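Local structure of flagellar hook-associated protein 2 (Helicobacter pylori, 6IWY) at residues L252-T258 / E311-N317. The protein caps the tip of the growing flagellar filament, where it promotes flagellin polymerization and keeps exported subunits from leaking away unassembled. Numbering follows the deposited sequence.
Sequences LLKSSRT and EGKLVIN
Leu253 and Ile316 face each other as the antiparallel hydrogen-bonded pair where short edge strand 253-254 meets strand 314-318. Ile316 N donates to Leu253 O at 2.9 Å, while the return bond from Leu253 N to Ile316 O is weak. Their side chains lie side by side on one face of the sheet, Leu253 CD2 reaching Ile316 CD1 at 3.8 Å. One residue on, Lys254 and Val315 form the non-hydrogen-bonded pair, where Val315 CA lies close to Leu253 O in a bent CA-H...O contact. Leu314 O is held twice by Ser255: the backbone N lies 3.0 Å away nearly in line with the carbonyl, and OG approaches from the flank at 3.1 Å. Ser255 OG can do so because chi1 of -41° sets it beside its own backbone N, turning both donors to one acceptor. At the other end, Leu252 N bonds to Asn317 OD1 at 3.2 Å, coming from above the amide carbonyl plane.

From Ser256 on, no backbone bond joins the two segments, and the extended side chain of Lys313 runs across to 255-257. Its CD packs against Ser255 O, and NZ reaches Ser256 O at 3.2 Å from well above the carbonyl plane. Lys254 bends across Glu311 at about a right angle, but Lys254 NZ stays 4.2 Å from Glu311 OE1, so any attraction is probably modest.

Leu323 of strand 322-327 packs on both Leu253 and Ile316, and strand 304-308 flanks 314-318 on its other edge through Val315 and Phe307. The segment 311-317 belongs to the flagellin hook IN motif. Backbone bonds thus set the register of the edge strand on 314-318, whereas beyond Lys254 a last backbone bond, Ser255 N to Leu314 O, is joined by side-chain donors, Ser255 OG and Lys313 NZ, acting on main-chain carbonyls.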
ATOM      1  N   LEU A 252     -15.579   2.229   3.589  1.00 57.16           N
ATOM      2  CA  LEU A 252     -15.459   1.394   4.798  1.00 55.71           C
ATOM      3  C   LEU A 252     -16.271   0.093   4.823  1.00 52.74           C
ATOM      4  O   LEU A 252     -15.789  -0.956   5.236  1.00 53.92           O
ATOM      5  CB  LEU A 252     -15.893   2.234   5.995  1.00 54.38           C
ATOM      6  CG  LEU A 252     -15.853   1.565   7.356  1.00 55.47           C
ATOM      7  CD1 LEU A 252     -14.410   1.425   7.771  1.00 59.30           C
ATOM      8  CD2 LEU A 252     -16.654   2.374   8.362  1.00 54.85           C
ATOM      9  N   LEU A 253     -17.533   0.185   4.462  1.00 48.91           N
ATOM     10  CA  LEU A 253     -18.434  -0.940   4.578  1.00 46.74           C
ATOM     11  C   LEU A 253     -19.297  -0.946   3.359  1.00 45.74           C
ATOM     12  O   LEU A 253     -19.803   0.067   2.939  1.00 43.90           O
ATOM     13  CB  LEU A 253     -19.294  -0.835   5.841  1.00 44.63           C
ATOM     14  CG  LEU A 253     -20.378  -1.909   6.058  1.00 45.38           C
ATOM     15  CD1 LEU A 253     -19.840  -3.342   5.825  1.00 47.92           C
ATOM     16  CD2 LEU A 253     -21.028  -1.800   7.473  1.00 46.06           C
ATOM     17  N   LYS A 254     -19.462  -2.118   2.782  1.00 47.65           N
ATOM     18  CA  LYS A 254     -20.311  -2.282   1.613  1.00 48.19           C
ATOM     19  C   LYS A 254     -21.106  -3.524   1.884  1.00 46.90           C
ATOM     20  O   LYS A 254     -20.513  -4.522   2.198  1.00 47.77           O
ATOM     21  CB  LYS A 254     -19.437  -2.415   0.353  1.00 51.92           C
ATOM     22  CG  LYS A 254     -20.120  -3.094  -0.856  1.00 55.93           C
ATOM     23  CD  LYS A 254     -19.623  -2.532  -2.185  1.00 61.78           C
ATOM     24  CE  LYS A 254     -19.439  -3.606  -3.226  1.00 68.28           C
ATOM     25  NZ  LYS A 254     -18.254  -4.424  -2.893  1.00 71.17           N
ATOM     26  N   SER A 255     -22.425  -3.458   1.784  1.00 46.00           N
ATOM     27  CA  SER A 255     -23.257  -4.650   1.980  1.00 47.38           C
ATOM     28  C   SER A 255     -22.801  -5.817   1.126  1.00 50.53           C
ATOM     29  O   SER A 255     -22.254  -5.627   0.037  1.00 52.78           O
ATOM     30  CB  SER A 255     -24.697  -4.395   1.590  1.00 47.85           C
ATOM     31  OG  SER A 255     -25.079  -3.125   2.021  1.00 48.74           O
ATOM     32  N   SER A 256     -23.039  -7.025   1.625  1.00 51.14           N
ATOM     33  CA  SER A 256     -22.778  -8.243   0.838  1.00 55.56           C
ATOM     34  C   SER A 256     -23.775  -8.441  -0.285  1.00 57.64           C
ATOM     35  O   SER A 256     -23.486  -9.110  -1.245  1.00 62.21           O
ATOM     36  CB  SER A 256     -22.842  -9.475   1.720  1.00 55.61           C
ATOM     37  OG  SER A 256     -21.622  -9.637   2.408  1.00 59.61           O
ATOM     38  N   ARG A 257     -24.955  -7.871  -0.118  1.00 55.64           N
ATOM     39  CA  ARG A 257     -26.082  -8.120  -0.973  1.00 58.69           C
ATOM     40  C   ARG A 257     -26.838  -6.811  -1.137  1.00 57.24           C
ATOM     41  O   ARG A 257     -26.769  -5.954  -0.276  1.00 54.12           O
ATOM     42  CB  ARG A 257     -27.003  -9.119  -0.284  1.00 59.27           C
ATOM     43  CG  ARG A 257     -26.407 -10.523  -0.027  1.00 61.74           C
ATOM     44  CD  ARG A 257     -26.093 -11.291  -1.319  1.00 67.95           C
ATOM     45  NE  ARG A 257     -26.636 -12.653  -1.272  1.00 71.15           N
ATOM     46  CZ  ARG A 257     -27.453 -13.195  -2.174  1.00 76.13           C
ATOM     47  NH1 ARG A 257     -27.845 -12.548  -3.271  1.00 79.58           N
ATOM     48  NH2 ARG A 257     -27.875 -14.420  -1.979  1.00 79.28           N
ATOM     49  N   THR A 258     -27.571  -6.672  -2.234  1.00 60.73           N
ATOM     50  CA  THR A 258     -28.506  -5.559  -2.420  1.00 60.35           C
ATOM     51  C   THR A 258     -29.460  -5.604  -1.253  1.00 57.63           C
ATOM     52  O   THR A 258     -29.624  -6.641  -0.673  1.00 56.78           O
ATOM     53  CB  THR A 258     -29.236  -5.674  -3.773  1.00 66.86           C
ATOM     54  OG1 THR A 258     -29.551  -7.049  -4.062  1.00 70.67           O
ATOM     55  CG2 THR A 258     -28.332  -5.169  -4.872  1.00 68.89           C
ATOM     56  N   GLU A 311     -23.593  -0.951  -8.434  1.00 81.40           N
ATOM     57  CA  GLU A 311     -24.259  -2.244  -8.293  1.00 82.09           C
ATOM     58  C   GLU A 311     -25.552  -2.194  -7.447  1.00 77.43           C
ATOM     59  O   GLU A 311     -26.148  -3.236  -7.188  1.00 76.74           O
ATOM     60  CB  GLU A 311     -23.327  -3.236  -7.580  1.00 79.97           C
ATOM     61  CG  GLU A 311     -21.923  -3.418  -8.149  1.00 85.27           C
ATOM     62  CD  GLU A 311     -21.140  -4.502  -7.382  1.00 85.86           C
ATOM     63  OE1 GLU A 311     -20.973  -4.359  -6.131  1.00 79.62           O
ATOM     64  OE2 GLU A 311     -20.704  -5.493  -8.035  1.00 91.75           O
ATOM     65  N   GLY A 312     -25.951  -1.010  -6.979  1.00 73.68           N
ATOM     66  CA  GLY A 312     -27.145  -0.858  -6.129  1.00 70.07           C
ATOM     67  C   GLY A 312     -26.942  -1.184  -4.653  1.00 63.03           C
ATOM     68  O   GLY A 312     -27.908  -1.321  -3.898  1.00 61.40           O
ATOM     69  N   LYS A 313     -25.693  -1.296  -4.216  1.00 59.45           N
ATOM     70  CA  LYS A 313     -25.412  -1.703  -2.832  1.00 53.48           C
ATOM     71  C   LYS A 313     -25.190  -0.521  -1.847  1.00 49.28           C
ATOM     72  O   LYS A 313     -24.642   0.527  -2.203  1.00 49.43           O
ATOM     73  CB  LYS A 313     -24.237  -2.688  -2.816  1.00 53.45           C
ATOM     74  CG  LYS A 313     -24.637  -4.058  -3.355  1.00 56.23           C
ATOM     75  CD  LYS A 313     -23.496  -5.064  -3.341  1.00 57.75           C
ATOM     76  CE  LYS A 313     -24.007  -6.438  -3.772  1.00 62.41           C
ATOM     77  NZ  LYS A 313     -22.965  -7.492  -4.006  1.00 67.12           N
ATOM     78  N   LEU A 314     -25.654  -0.706  -0.614  1.00 45.51           N
ATOM     79  CA  LEU A 314     -25.434   0.255   0.458  1.00 41.97           C
ATOM     80  C   LEU A 314     -23.950   0.322   0.774  1.00 40.02           C
ATOM     81  O   LEU A 314     -23.333  -0.708   1.067  1.00 40.31           O
ATOM     82  CB  LEU A 314     -26.186  -0.187   1.705  1.00 40.00           C
ATOM     83  CG  LEU A 314     -26.186   0.752   2.895  1.00 40.58           C
ATOM     84  CD1 LEU A 314     -26.879   2.059   2.538  1.00 39.89           C
ATOM     85  CD2 LEU A 314     -26.891   0.054   4.098  1.00 39.92           C
ATOM     86  N   VAL A 315     -23.369   1.515   0.698  1.00 39.01           N
ATOM     87  CA  VAL A 315     -22.018   1.731   1.175  1.00 37.25           C
ATOM     88  C   VAL A 315     -22.099   2.707   2.328  1.00 35.95           C
ATOM     89  O   VAL A 315     -22.654   3.759   2.185  1.00 36.92           O
ATOM     90  CB  VAL A 315     -21.115   2.266   0.072  1.00 40.16           C
ATOM     91  CG1 VAL A 315     -19.719   2.501   0.605  1.00 38.99           C
ATOM     92  CG2 VAL A 315     -21.076   1.291  -1.095  1.00 40.46           C
ATOM     93  N   ILE A 316     -21.598   2.327   3.494  1.00 35.49           N
ATOM     94  CA  ILE A 316     -21.574   3.202   4.652  1.00 35.38           C
ATOM     95  C   ILE A 316     -20.127   3.599   4.972  1.00 36.69           C
ATOM     96  O   ILE A 316     -19.225   2.775   4.954  1.00 37.36           O
ATOM     97  CB  ILE A 316     -22.109   2.528   5.900  1.00 34.92           C
ATOM     98  CG1 ILE A 316     -23.429   1.790   5.634  1.00 35.81           C
ATOM     99  CG2 ILE A 316     -22.309   3.539   6.972  1.00 35.33           C
ATOM    100  CD1 ILE A 316     -23.711   0.739   6.692  1.00 34.81           C
ATOM    101  N   ASN A 317     -19.943   4.872   5.287  1.00 37.39           N
ATOM    102  CA  ASN A 317     -18.705   5.401   5.817  1.00 38.93           C
ATOM    103  C   ASN A 317     -18.862   6.011   7.220  1.00 39.61           C
ATOM    104  O   ASN A 317     -19.945   6.425   7.607  1.00 38.69           O
ATOM    105  CB  ASN A 317     -18.185   6.429   4.834  1.00 39.86           C
ATOM    106  CG  ASN A 317     -17.279   5.817   3.827  1.00 42.81           C
ATOM    107  OD1 ASN A 317     -16.228   5.281   4.210  1.00 47.54           O
ATOM    108  ND2 ASN A 317     -17.654   5.867   2.532  1.00 40.82           N
TER